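Local coordinates for protein phenylacetaldehyde dehydrogenase (Burkholderia cenocepacia, PDB 4O5H) that probably oxidises phenylacetaldehyde to phenylacetate with NAD+ as the electron acceptor, as a member of the aldehyde dehydrogenase family, at residues A[300-305]-A[334-339]; A[322-327]-A[404-409]; A[328-333]-A[420-425]; A[316-321]-A[440-445]; A[306-311]-A[469-474]. All coordinates share one frame; numbering follows the deposited sequence.

Contact 1 (A[300-305]-A[334-339])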
# COMPACT_ATOMS: atom_id res chain seq x y z
N LYS A 300 -33.06 -7.85 -20.59
CA LYS A 300 -31.63 -7.99 -20.34
C LYS A 300 -31.21 -7.18 -19.13
O LYS A 300 -30.38 -7.64 -18.29
CB LYS A 300 -30.80 -7.50 -21.54
CG LYS A 300 -29.28 -7.26 -21.24
CD LYS A 300 -28.27 -8.25 -21.81
CE LYS A 300 -26.87 -7.65 -22.01
NZ LYS A 300 -26.75 -6.64 -23.09
N ALA A 301 -31.71 -5.96 -19.04
CA ALA A 301 -31.33 -5.09 -17.92
C ALA A 301 -31.86 -5.65 -16.62
O ALA A 301 -31.13 -5.69 -15.61
CB ALA A 301 -31.83 -3.68 -18.15
N ALA A 302 -33.09 -6.13 -16.62
CA ALA A 302 -33.68 -6.64 -15.40
C ALA A 302 -32.94 -7.90 -14.94
O ALA A 302 -32.70 -8.08 -13.76
CB ALA A 302 -35.16 -6.95 -15.58
N GLN A 303 -32.60 -8.77 -15.88
CA GLN A 303 -31.87 -9.98 -15.52
C GLN A 303 -30.50 -9.59 -14.97
O GLN A 303 -30.03 -10.19 -14.03
CB GLN A 303 -31.76 -10.90 -16.74
CG GLN A 303 -31.25 -12.28 -16.42
CD GLN A 303 -32.24 -13.07 -15.58
OE1 GLN A 303 -33.39 -13.24 -15.97
NE2 GLN A 303 -31.83 -13.47 -14.40
N GLY A 304 -29.88 -8.57 -15.55
CA GLY A 304 -28.60 -8.05 -15.10
C GLY A 304 -28.62 -7.45 -13.72
O GLY A 304 -27.75 -7.76 -12.90
N VAL A 305 -29.64 -6.68 -13.42
CA VAL A 305 -29.84 -6.08 -12.10
C VAL A 305 -30.10 -7.18 -11.06
O VAL A 305 -29.47 -7.18 -10.00
CB VAL A 305 -31.03 -5.09 -12.12
CG1 VAL A 305 -31.47 -4.70 -10.70
CG2 VAL A 305 -30.69 -3.85 -12.92
N ILE A 334 -37.93 -2.55 -12.85
CA ILE A 334 -38.18 -2.98 -11.50
C ILE A 334 -39.30 -4.03 -11.41
O ILE A 334 -39.21 -5.01 -10.63
CB ILE A 334 -38.41 -1.77 -10.56
CG1 ILE A 334 -37.81 -2.02 -9.21
CG2 ILE A 334 -39.89 -1.48 -10.37
CD1 ILE A 334 -36.29 -2.10 -9.25
N GLU A 335 -40.35 -3.86 -12.20
CA GLU A 335 -41.41 -4.85 -12.26
C GLU A 335 -40.80 -6.19 -12.63
O GLU A 335 -41.05 -7.19 -11.96
CB GLU A 335 -42.43 -4.39 -13.24
CG GLU A 335 -43.58 -5.34 -13.55
CD GLU A 335 -44.16 -5.12 -14.96
OE1 GLU A 335 -43.58 -5.55 -16.00
OE2 GLU A 335 -45.22 -4.50 -15.02
N ARG A 336 -39.95 -6.20 -13.64
CA ARG A 336 -39.30 -7.43 -14.07
C ARG A 336 -38.35 -8.00 -13.01
O ARG A 336 -38.31 -9.21 -12.81
CB ARG A 336 -38.54 -7.23 -15.37
CG ARG A 336 -39.44 -7.04 -16.58
CD ARG A 336 -38.62 -6.47 -17.74
NE ARG A 336 -39.35 -6.48 -18.99
CZ ARG A 336 -40.28 -5.60 -19.32
NH1 ARG A 336 -40.62 -4.61 -18.49
NH2 ARG A 336 -40.88 -5.69 -20.50
N VAL A 337 -37.57 -7.13 -12.35
CA VAL A 337 -36.63 -7.59 -11.29
C VAL A 337 -37.37 -8.24 -10.11
O VAL A 337 -36.98 -9.27 -9.61
CB VAL A 337 -35.78 -6.41 -10.79
CG1 VAL A 337 -35.03 -6.78 -9.54
CG2 VAL A 337 -34.82 -5.93 -11.89
N ALA A 338 -38.48 -7.64 -9.68
CA ALA A 338 -39.30 -8.24 -8.62
C ALA A 338 -39.84 -9.63 -9.01
O ALA A 338 -39.88 -10.54 -8.17
CB ALA A 338 -40.45 -7.33 -8.29
N LYS A 339 -40.29 -9.78 -10.26
CA LYS A 339 -40.79 -11.09 -10.73
C LYS A 339 -39.65 -12.11 -10.68
O LYS A 339 -39.85 -13.23 -10.25
CB LYS A 339 -41.39 -11.02 -12.15
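Two helices lying on one face of the parallel-stranded core of an aldehyde dehydrogenase sheet meet here, A302 and V305 from helix 298-310 against R336 and V337 from helix 330-343. The axes of the two short segments come within 8.5 Å and cross at -50°; at that spacing the contact is carried by A302, V305, V337 and the base of R336. A302 sits where the backbones are tightest, its CA 5.1 Å from V337 CA. Its methyl CB lies against the first carbon of the arginine, 3.4 Å from R336 CB. The second point of contact is the V337 CG2 methyl, which meets both A302 and V305; it lies 3.6 Å from A302 O and 3.8 Å from V305 CG1. The two valine side chains cross at about a right angle.

In chain order the elements run strand 288-292, helix 298-310, strand 320-326, helix 330-343, and the first three form a beta-alpha-beta crossover between neighbouring parallel strands. V305 and V337 both reach down to L420 on strand 419-425, which joins the helix pair to the sheet beneath. R336 has CG beside its backbone N (chi1 -71°) and then runs extended to NE, which carries the guanidinium across to D299 at the start of helix 298-310, where NE makes a salt bridge, while NH1 bonds the carbonyl of G332.

Contact 2 (A[322-327]-A[404-409])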
# COMPACT_ATOMS: atom_id res chain seq x y z
N ARG A 322 -27.20 -1.18 -4.97
CA ARG A 322 -28.00 -0.00 -5.29
C ARG A 322 -28.23 0.08 -6.78
O ARG A 322 -27.28 0.23 -7.53
CB ARG A 322 -27.29 1.29 -4.85
CG ARG A 322 -27.01 1.39 -3.38
CD ARG A 322 -26.32 2.69 -3.01
NE ARG A 322 -24.95 2.75 -3.48
CZ ARG A 322 -24.36 3.82 -4.01
NH1 ARG A 322 -25.03 4.92 -4.31
NH2 ARG A 322 -23.09 3.74 -4.34
N ALA A 323 -29.50 0.04 -7.21
CA ALA A 323 -29.79 0.16 -8.62
C ALA A 323 -30.35 1.54 -8.90
O ALA A 323 -31.32 1.96 -8.28
CB ALA A 323 -30.74 -0.92 -9.07
N TYR A 324 -29.71 2.27 -9.80
CA TYR A 324 -30.19 3.55 -10.26
C TYR A 324 -30.59 3.36 -11.71
O TYR A 324 -29.74 3.13 -12.58
CB TYR A 324 -29.10 4.61 -10.08
CG TYR A 324 -28.76 4.82 -8.63
CD1 TYR A 324 -29.63 5.49 -7.78
CD2 TYR A 324 -27.58 4.29 -8.09
CE1 TYR A 324 -29.32 5.66 -6.44
CE2 TYR A 324 -27.27 4.44 -6.76
CZ TYR A 324 -28.13 5.12 -5.93
OH TYR A 324 -27.83 5.26 -4.61
N ILE A 325 -31.88 3.51 -11.98
CA ILE A 325 -32.42 3.20 -13.29
C ILE A 325 -33.13 4.42 -13.86
O ILE A 325 -33.90 5.07 -13.18
CB ILE A 325 -33.46 2.07 -13.19
CG1 ILE A 325 -32.81 0.83 -12.57
CG2 ILE A 325 -34.04 1.76 -14.55
CD1 ILE A 325 -33.83 -0.07 -11.88
N HIS A 326 -32.81 4.74 -15.11
CA HIS A 326 -33.33 5.92 -15.71
C HIS A 326 -34.87 5.89 -15.63
O HIS A 326 -35.50 4.86 -15.86
CB HIS A 326 -32.84 6.03 -17.16
CG HIS A 326 -33.18 7.34 -17.78
ND1 HIS A 326 -34.44 7.64 -18.23
CD2 HIS A 326 -32.44 8.46 -17.99
CE1 HIS A 326 -34.47 8.86 -18.71
NE2 HIS A 326 -33.27 9.38 -18.57
N SER A 327 -35.45 7.05 -15.32
CA SER A 327 -36.88 7.17 -15.12
C SER A 327 -37.74 6.71 -16.30
O SER A 327 -38.83 6.18 -16.09
CB SER A 327 -37.24 8.62 -14.75
OG SER A 327 -36.79 9.54 -15.74
N THR A 404 -36.98 4.17 -1.59
CA THR A 404 -35.85 4.45 -0.72
C THR A 404 -35.26 5.81 -1.04
O THR A 404 -35.50 6.35 -2.10
CB THR A 404 -34.75 3.42 -0.89
OG1 THR A 404 -34.42 3.30 -2.28
CG2 THR A 404 -35.19 2.06 -0.36
N THR A 405 -34.49 6.37 -0.11
CA THR A 405 -33.77 7.63 -0.34
C THR A 405 -32.31 7.47 0.11
O THR A 405 -31.99 6.56 0.89
CB THR A 405 -34.35 8.78 0.49
OG1 THR A 405 -34.15 8.48 1.87
CG2 THR A 405 -35.83 8.98 0.22
N GLN A 406 -31.45 8.38 -0.33
CA GLN A 406 -30.03 8.30 -0.01
C GLN A 406 -29.75 8.42 1.49
O GLN A 406 -28.71 7.97 1.94
CB GLN A 406 -29.22 9.37 -0.78
CG GLN A 406 -29.28 9.21 -2.30
CD GLN A 406 -28.59 7.95 -2.79
OE1 GLN A 406 -29.24 7.03 -3.32
NE2 GLN A 406 -27.27 7.88 -2.60
N ALA A 407 -30.68 8.97 2.25
CA ALA A 407 -30.49 9.09 3.69
C ALA A 407 -30.72 7.80 4.46
O ALA A 407 -30.36 7.71 5.62
CB ALA A 407 -31.42 10.18 4.24
N MET A 408 -31.36 6.81 3.87
CA MET A 408 -31.75 5.64 4.66
C MET A 408 -30.58 4.71 4.92
O MET A 408 -29.70 4.57 4.07
CB MET A 408 -32.81 4.84 3.91
CG MET A 408 -34.13 5.58 3.73
SD MET A 408 -35.32 4.49 2.94
CE MET A 408 -36.71 5.62 2.83
N ARG A 409 -30.60 4.04 6.05
CA ARG A 409 -29.51 3.07 6.41
C ARG A 409 -29.32 1.98 5.36
O ARG A 409 -28.18 1.66 5.03
CB ARG A 409 -29.78 2.41 7.73
CG ARG A 409 -29.87 3.38 8.88
CD ARG A 409 -29.89 2.65 10.21
NE ARG A 409 -28.69 1.84 10.32
CZ ARG A 409 -28.57 0.79 11.11
NH1 ARG A 409 -29.56 0.41 11.89
NH2 ARG A 409 -27.42 0.10 11.11
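Q406 and Y324 meet through their polar ends, joining strand 320-326 of the aldehyde dehydrogenase sheet to the type I turn T405-M408 that leads into helix 409-412. The two side chains approach from opposite directions. Y324 OH donates to Q406 OE1 over 2.6 Å, and the bond falls in the carbonyl plane on a lone pair, with a C=O...donor angle of 115°. Seen from the tyrosine, OE1 lies at the ring edge in its plane, although the ring and amide planes are turned 52° apart. A bend at chi2 of Q406 (-67°) swings the amide from the turn to the phenol.

R322, two residues back on the same strand, approaches the same hydroxyl: its NH1 donates to Y324 OH at 2.8 Å, tilted a little out of the guanidinium plane. The phenol oxygen is thus gripped as acceptor and donor at once, which fixes the direction of its proton. R322 is itself pinned by the carbonyls of L434 and A435 near the end of helix 428-436, and by K287 O. V411 packs against all three side chains. On the glutamine, NE2 hydrogen-bonds D437 OD2, which settles which way round the amide sits.

Contact 3 (A[328-333]-A[420-425])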
# COMPACT_ATOMS: atom_id res chain seq x y z
N LYS A 328 -37.29 6.88 -17.53
CA LYS A 328 -38.02 6.35 -18.69
C LYS A 328 -38.22 4.83 -18.63
O LYS A 328 -39.23 4.34 -19.13
CB LYS A 328 -37.41 6.78 -20.05
N VAL A 329 -37.33 4.08 -17.99
CA VAL A 329 -37.49 2.63 -17.93
C VAL A 329 -37.57 2.02 -16.52
O VAL A 329 -37.62 0.80 -16.37
CB VAL A 329 -36.37 1.94 -18.73
CG1 VAL A 329 -36.40 2.39 -20.19
CG2 VAL A 329 -34.99 2.18 -18.11
N PHE A 330 -37.62 2.86 -15.49
CA PHE A 330 -37.59 2.37 -14.10
C PHE A 330 -38.71 1.39 -13.78
O PHE A 330 -38.45 0.31 -13.24
CB PHE A 330 -37.67 3.55 -13.12
CG PHE A 330 -37.70 3.13 -11.67
CD1 PHE A 330 -38.90 2.89 -11.05
CD2 PHE A 330 -36.53 2.98 -10.94
CE1 PHE A 330 -38.94 2.50 -9.72
CE2 PHE A 330 -36.57 2.59 -9.61
CZ PHE A 330 -37.76 2.35 -9.00
N ASP A 331 -39.96 1.73 -14.12
CA ASP A 331 -41.09 0.87 -13.75
C ASP A 331 -41.02 -0.48 -14.43
O ASP A 331 -41.20 -1.50 -13.79
CB ASP A 331 -42.43 1.53 -14.09
CG ASP A 331 -42.70 2.77 -13.26
OD1 ASP A 331 -42.21 2.88 -12.12
OD2 ASP A 331 -43.41 3.63 -13.74
N GLY A 332 -40.70 -0.49 -15.71
CA GLY A 332 -40.57 -1.76 -16.43
C GLY A 332 -39.42 -2.63 -15.94
O GLY A 332 -39.55 -3.85 -15.81
N VAL A 333 -38.28 -2.02 -15.67
CA VAL A 333 -37.15 -2.80 -15.16
C VAL A 333 -37.45 -3.38 -13.76
O VAL A 333 -37.30 -4.57 -13.53
CB VAL A 333 -35.86 -1.98 -15.16
CG1 VAL A 333 -34.73 -2.75 -14.50
CG2 VAL A 333 -35.45 -1.65 -16.59
N LEU A 420 -31.74 -5.59 -2.40
CA LEU A 420 -31.54 -4.50 -3.36
C LEU A 420 -32.33 -3.26 -2.95
O LEU A 420 -33.43 -3.37 -2.44
CB LEU A 420 -32.06 -4.94 -4.73
CG LEU A 420 -31.88 -3.97 -5.91
CD1 LEU A 420 -30.43 -3.68 -6.19
CD2 LEU A 420 -32.52 -4.52 -7.16
N VAL A 421 -31.73 -2.08 -3.14
CA VAL A 421 -32.48 -0.83 -3.09
C VAL A 421 -32.46 -0.27 -4.51
O VAL A 421 -31.43 -0.33 -5.18
CB VAL A 421 -31.93 0.17 -2.06
CG1 VAL A 421 -32.01 -0.42 -0.67
CG2 VAL A 421 -30.48 0.60 -2.37
N ALA A 422 -33.61 0.22 -4.99
CA ALA A 422 -33.69 0.67 -6.37
C ALA A 422 -34.41 2.01 -6.47
O ALA A 422 -35.53 2.16 -5.94
CB ALA A 422 -34.43 -0.36 -7.20
N MET A 423 -33.80 2.94 -7.20
CA MET A 423 -34.29 4.32 -7.35
C MET A 423 -34.13 4.84 -8.77
O MET A 423 -33.23 4.41 -9.48
CB MET A 423 -33.51 5.24 -6.40
CG MET A 423 -33.82 5.02 -4.91
SD MET A 423 -32.42 5.40 -3.81
CE MET A 423 -31.44 3.94 -4.06
N PRO A 424 -34.98 5.80 -9.18
CA PRO A 424 -34.90 6.40 -10.49
C PRO A 424 -33.93 7.57 -10.56
O PRO A 424 -33.56 8.13 -9.55
CB PRO A 424 -36.34 6.89 -10.71
CG PRO A 424 -36.81 7.27 -9.33
CD PRO A 424 -36.17 6.25 -8.42
N PHE A 425 -33.52 7.92 -11.77
CA PHE A 425 -32.83 9.16 -12.04
C PHE A 425 -33.26 9.70 -13.38
O PHE A 425 -33.63 8.93 -14.26
CB PHE A 425 -31.31 9.00 -12.01
CG PHE A 425 -30.76 8.22 -13.17
CD1 PHE A 425 -30.37 8.86 -14.33
CD2 PHE A 425 -30.54 6.84 -13.06
CE1 PHE A 425 -29.85 8.14 -15.39
CE2 PHE A 425 -29.99 6.11 -14.11
CZ PHE A 425 -29.67 6.77 -15.29
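The first turn of helix 330-343 comes down beside the end of strand 419-425, with the CA atoms of F330 and P424 6.0 Å apart and no hydrogen bond linking the two backbones. V329 occupies the N-cap position just before the helix, so F330 is the first helical residue, and its side chain makes nearly the whole contact. CG stands anti to the backbone N (chi1 178°), which throws the ring out from the helix and brings it against M423 and P424.

P424 meets the ring from above one face. Its CD is 4.3 Å from the ring centroid and 27° off the normal, a CH-pi contact, and CB of the same pyrrolidine reaches to 3.9 Å from F330 CD2. One corner of the phenyl presses on the peptide leading into the proline: F330 CE2 is 3.4 Å from M423 C. Farther out, the ring tip turns its edge to the strand, with CZ 3.8 Å from A422 O, while A422 CB touches CE2 more loosely.

Helices and strands of the catalytic domain alternate here, and I325 of the adjoining strand 320-326 also packs on the F330 ring. On the strand's other face, M423 turns away from the helix and packs against Y324 and Q406.

Since the pairing is one of hydrocarbon, ring face and peptide plane, it rests on dispersion and shape rather than directed bonds; the proline CD, bonded to an amide nitrogen, would be slightly polarised, which is consistent with its place over the pi face, and the phenyl edge probably tolerates the carbonyl of A422 well.

Contact 4 (A[316-321]-A[440-445])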
# COMPACT_ATOMS: atom_id res chain seq x y z
N VAL A 316 -21.40 -10.83 -1.42
CA VAL A 316 -20.37 -10.50 -2.37
C VAL A 316 -19.97 -9.05 -2.11
O VAL A 316 -20.82 -8.16 -2.02
CB VAL A 316 -20.90 -10.60 -3.80
CG1 VAL A 316 -19.78 -10.39 -4.80
CG2 VAL A 316 -21.57 -11.95 -4.04
N CYS A 317 -18.66 -8.81 -1.98
CA CYS A 317 -18.19 -7.49 -1.63
C CYS A 317 -18.61 -6.45 -2.67
O CYS A 317 -18.98 -5.34 -2.32
CB CYS A 317 -16.67 -7.50 -1.47
SG CYS A 317 -15.77 -7.93 -2.95
N THR A 318 -18.60 -6.84 -3.95
CA THR A 318 -19.08 -5.98 -5.03
C THR A 318 -20.53 -6.18 -5.44
O THR A 318 -20.91 -5.82 -6.56
CB THR A 318 -18.25 -6.20 -6.31
OG1 THR A 318 -18.23 -7.61 -6.65
CG2 THR A 318 -16.87 -5.73 -6.10
N ALA A 319 -21.36 -6.77 -4.59
CA ALA A 319 -22.77 -6.94 -4.94
C ALA A 319 -23.36 -5.63 -5.42
O ALA A 319 -23.11 -4.55 -4.85
CB ALA A 319 -23.55 -7.44 -3.74
N GLY A 320 -24.16 -5.71 -6.48
CA GLY A 320 -24.85 -4.56 -7.03
C GLY A 320 -26.04 -4.19 -6.17
O GLY A 320 -27.18 -4.45 -6.53
N SER A 321 -25.77 -3.55 -5.06
CA SER A 321 -26.75 -3.37 -4.01
C SER A 321 -27.60 -2.11 -4.11
O SER A 321 -28.63 -2.02 -3.43
CB SER A 321 -26.06 -3.44 -2.63
OG SER A 321 -25.01 -2.51 -2.53
N TYR A 440 -17.78 4.13 -0.07
CA TYR A 440 -17.13 2.98 -0.70
C TYR A 440 -16.71 3.26 -2.14
O TYR A 440 -17.01 4.32 -2.68
CB TYR A 440 -18.06 1.77 -0.64
CG TYR A 440 -18.32 1.31 0.76
CD1 TYR A 440 -17.28 0.89 1.59
CD2 TYR A 440 -19.61 1.30 1.28
CE1 TYR A 440 -17.52 0.43 2.87
CE2 TYR A 440 -19.85 0.86 2.57
CZ TYR A 440 -18.80 0.42 3.35
OH TYR A 440 -19.05 -0.04 4.62
N GLY A 441 -16.01 2.30 -2.73
CA GLY A 441 -15.57 2.45 -4.11
C GLY A 441 -15.01 1.18 -4.67
O GLY A 441 -13.94 1.20 -5.27
N LEU A 442 -15.72 0.06 -4.49
CA LEU A 442 -15.18 -1.22 -4.87
C LEU A 442 -15.55 -1.59 -6.30
O LEU A 442 -14.67 -1.95 -7.09
CB LEU A 442 -15.65 -2.29 -3.90
CG LEU A 442 -14.90 -3.63 -3.95
CD1 LEU A 442 -13.39 -3.55 -3.89
CD2 LEU A 442 -15.39 -4.51 -2.82
N GLY A 443 -16.84 -1.49 -6.63
CA GLY A 443 -17.31 -1.85 -7.94
C GLY A 443 -18.48 -0.97 -8.38
O GLY A 443 -19.03 -0.17 -7.58
N ALA A 444 -18.84 -1.14 -9.63
CA ALA A 444 -19.98 -0.47 -10.22
C ALA A 444 -20.27 -1.07 -11.58
O ALA A 444 -19.36 -1.61 -12.19
CB ALA A 444 -19.67 0.99 -10.39
N SER A 445 -21.52 -0.96 -12.06
CA SER A 445 -21.77 -1.30 -13.45
C SER A 445 -22.68 -0.29 -14.16
O SER A 445 -23.46 0.43 -13.53
CB SER A 445 -22.32 -2.73 -13.61
OG SER A 445 -23.59 -2.90 -12.97
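L442 and T318 meet because their torsions aim a threonine methyl at the leucine branch point: L442 CG lies anti to its own N (chi1 -165°), and T318 CG2 stands beside the threonine N while OG1 takes the place between N and the carbonyl carbon (chi1 53°). T318 CG2 then rests 3.6 Å from L442 CG, the side chains crossing at about a right angle. Next to it, L442 CD2 comes 3.4 Å from C317 SG, a distance that holds for one of two deposited cysteine conformers and is therefore uncertain. The V316-A319 type I turn sets C317 and T318 side by side, so a single leucine can touch both.

The cysteine falls in the family's QGQxC signature and is probably the catalytic nucleophile, which would put this contact beside the active site. F480 packs on both C317 and T318. Beyond the leucine, strand 443-447 follows; G443 CA passes 5.4 Å from T318 CA. The T318 methyl lies over the glycine backbone, CG2 4.3 Å from G443 N.

T318 works in two ways: its OG1 is hydrogen-bonded to S472 OG, while its methyl faces the apolar leucine. L442 presents only hydrocarbon to the two residues, and no hydrogen bond crosses between the segments.

Contact 5 (A[306-311]-A[469-474])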
# COMPACT_ATOMS: atom_id res chain seq x y z
N ALA A 306 -30.99 -8.13 -11.38
CA ALA A 306 -31.26 -9.24 -10.46
C ALA A 306 -29.99 -10.07 -10.15
O ALA A 306 -29.68 -10.37 -9.00
CB ALA A 306 -32.37 -10.12 -11.01
N ASN A 307 -29.25 -10.43 -11.20
CA ASN A 307 -28.03 -11.19 -11.01
C ASN A 307 -26.98 -10.44 -10.20
O ASN A 307 -26.28 -11.05 -9.35
CB ASN A 307 -27.45 -11.63 -12.36
CG ASN A 307 -28.34 -12.64 -13.09
OD1 ASN A 307 -29.35 -13.16 -12.54
ND2 ASN A 307 -27.98 -12.94 -14.36
N ALA A 308 -26.86 -9.15 -10.46
CA ALA A 308 -25.87 -8.32 -9.80
C ALA A 308 -26.03 -8.31 -8.27
O ALA A 308 -25.02 -8.23 -7.53
CB ALA A 308 -25.91 -6.92 -10.33
N ILE A 309 -27.26 -8.43 -7.79
CA ILE A 309 -27.51 -8.46 -6.35
C ILE A 309 -27.65 -9.87 -5.79
O ILE A 309 -27.19 -10.13 -4.73
CB ILE A 309 -28.68 -7.54 -5.95
CG1 ILE A 309 -28.89 -7.52 -4.42
CG2 ILE A 309 -29.98 -7.92 -6.63
CD1 ILE A 309 -27.64 -7.20 -3.61
N PHE A 310 -28.30 -10.78 -6.48
CA PHE A 310 -28.67 -12.03 -5.85
C PHE A 310 -27.61 -13.11 -5.99
O PHE A 310 -27.71 -14.14 -5.34
CB PHE A 310 -30.04 -12.51 -6.36
CG PHE A 310 -31.18 -11.55 -6.08
CD1 PHE A 310 -31.33 -10.97 -4.83
CD2 PHE A 310 -32.09 -11.22 -7.07
CE1 PHE A 310 -32.35 -10.08 -4.57
CE2 PHE A 310 -33.10 -10.32 -6.83
CZ PHE A 310 -33.23 -9.74 -5.57
N PHE A 311 -26.65 -12.92 -6.90
CA PHE A 311 -25.51 -13.85 -7.02
C PHE A 311 -24.90 -14.11 -5.64
O PHE A 311 -24.71 -13.18 -4.84
CB PHE A 311 -24.46 -13.25 -7.97
CG PHE A 311 -23.13 -13.94 -7.94
CD1 PHE A 311 -23.03 -15.28 -8.24
CD2 PHE A 311 -21.95 -13.22 -7.72
CE1 PHE A 311 -21.79 -15.91 -8.20
CE2 PHE A 311 -20.70 -13.85 -7.68
CZ PHE A 311 -20.64 -15.20 -7.94
N ASN A 469 -22.55 -3.93 -18.86
CA ASN A 469 -23.43 -5.06 -19.22
C ASN A 469 -23.04 -6.37 -18.57
O ASN A 469 -23.26 -7.46 -19.09
CB ASN A 469 -23.51 -5.20 -20.73
CG ASN A 469 -24.03 -3.93 -21.40
OD1 ASN A 469 -24.85 -3.23 -20.84
ND2 ASN A 469 -23.51 -3.61 -22.56
N CYS A 470 -22.49 -6.26 -17.38
CA CYS A 470 -22.20 -7.40 -16.51
C CYS A 470 -21.94 -6.85 -15.11
O CYS A 470 -22.01 -5.62 -14.91
CB CYS A 470 -21.03 -8.21 -17.07
SG CYS A 470 -19.50 -7.30 -17.34
N HIS A 471 -21.68 -7.72 -14.13
CA HIS A 471 -21.39 -7.28 -12.78
C HIS A 471 -20.78 -8.43 -11.99
O HIS A 471 -21.16 -9.59 -12.20
CB HIS A 471 -22.65 -6.80 -12.06
CG HIS A 471 -22.38 -5.89 -10.89
ND1 HIS A 471 -22.59 -4.53 -10.95
CD2 HIS A 471 -21.95 -6.15 -9.63
CE1 HIS A 471 -22.24 -3.99 -9.79
NE2 HIS A 471 -21.86 -4.96 -8.97
N SER A 472 -19.81 -8.10 -11.13
CA SER A 472 -19.06 -9.08 -10.35
C SER A 472 -18.55 -10.23 -11.21
O SER A 472 -18.61 -11.39 -10.80
CB SER A 472 -19.88 -9.65 -9.19
OG SER A 472 -20.33 -8.64 -8.32
N LEU A 473 -18.03 -9.92 -12.39
CA LEU A 473 -17.43 -10.87 -13.27
C LEU A 473 -15.89 -10.80 -13.11
O LEU A 473 -15.33 -9.70 -13.11
CB LEU A 473 -17.91 -10.49 -14.67
CG LEU A 473 -17.95 -11.59 -15.69
CD1 LEU A 473 -18.96 -12.60 -15.18
CD2 LEU A 473 -18.32 -11.04 -17.06
N LEU A 474 -15.23 -11.96 -12.91
CA LEU A 474 -13.82 -12.06 -12.56
C LEU A 474 -13.01 -12.68 -13.69
O LEU A 474 -13.49 -13.58 -14.38
CB LEU A 474 -13.64 -13.05 -11.37
O HOH W 1 -22.62 -9.67 -7.20
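A308 and H471 stand 5.5 Å apart by their CA atoms, where the last turn of helix 298-310 passes an irregular stretch following strand 465-468, the edge strand of the catalytic-domain sheet in this chain. The helix gives up its regular angles at F311, while N469 and S472 both adopt left-handed backbone conformations that kink the other segment.

The closest touch is methyl against imidazole. A308 CB lies 3.7 Å from H471 CB and equally near CG, and 4.1 Å from the ring centroid, 29° off its normal, an off-centre CH-pi contact. H471 has its CG anti to the backbone N (chi1 -159°), which extends the ring from the loop toward the sheet. Both its nitrogens are hydrogen-bonded, NE2 to T318 and ND1 to S445, so the ring's rotation is fixed.

At the far end of the contact, F311 reaches over to S472, CD2 4.4 Å from S472 CB, a loose apolar approach. The second subunit also touches the loop: L473 packs on Y160 of that chain, whose OH bonds L474 O.

S472 OG, already joined to T318, has a further partner in a bridging water. A308 O takes this water as well as a backbone bond from G320 at the start of strand 320-326, so the carbonyl is held twice. The water donates to A308 O at 2.8 Å, lies 2.7 Å from S472 OG, and sits at the edge of the F311 ring, in its plane.

How the contacts relate
All five contacts serve one sheet and the elements on it. Contacts 1 and 3 share helix 330-343, with centres 9 Å apart, and I334 CD1 reaches A422 CB at 3.3 Å. Contact 3 is zipped to contact 2 across neighbouring strands by A323 N to V421 O, 2.8 Å. Contact 2 continues the strand whose start belongs to contact 4, and S321 O meets V421 N of contact 3 at 3.1 Å. Two H471 bonds, NE2 to T318 O at 2.7 Å and ND1 to S445 OG at 2.8 Å, join contacts 4 and 5. Contact 4 holds the probable nucleophile C317; contact 1 lies about 18 Å away, between centres.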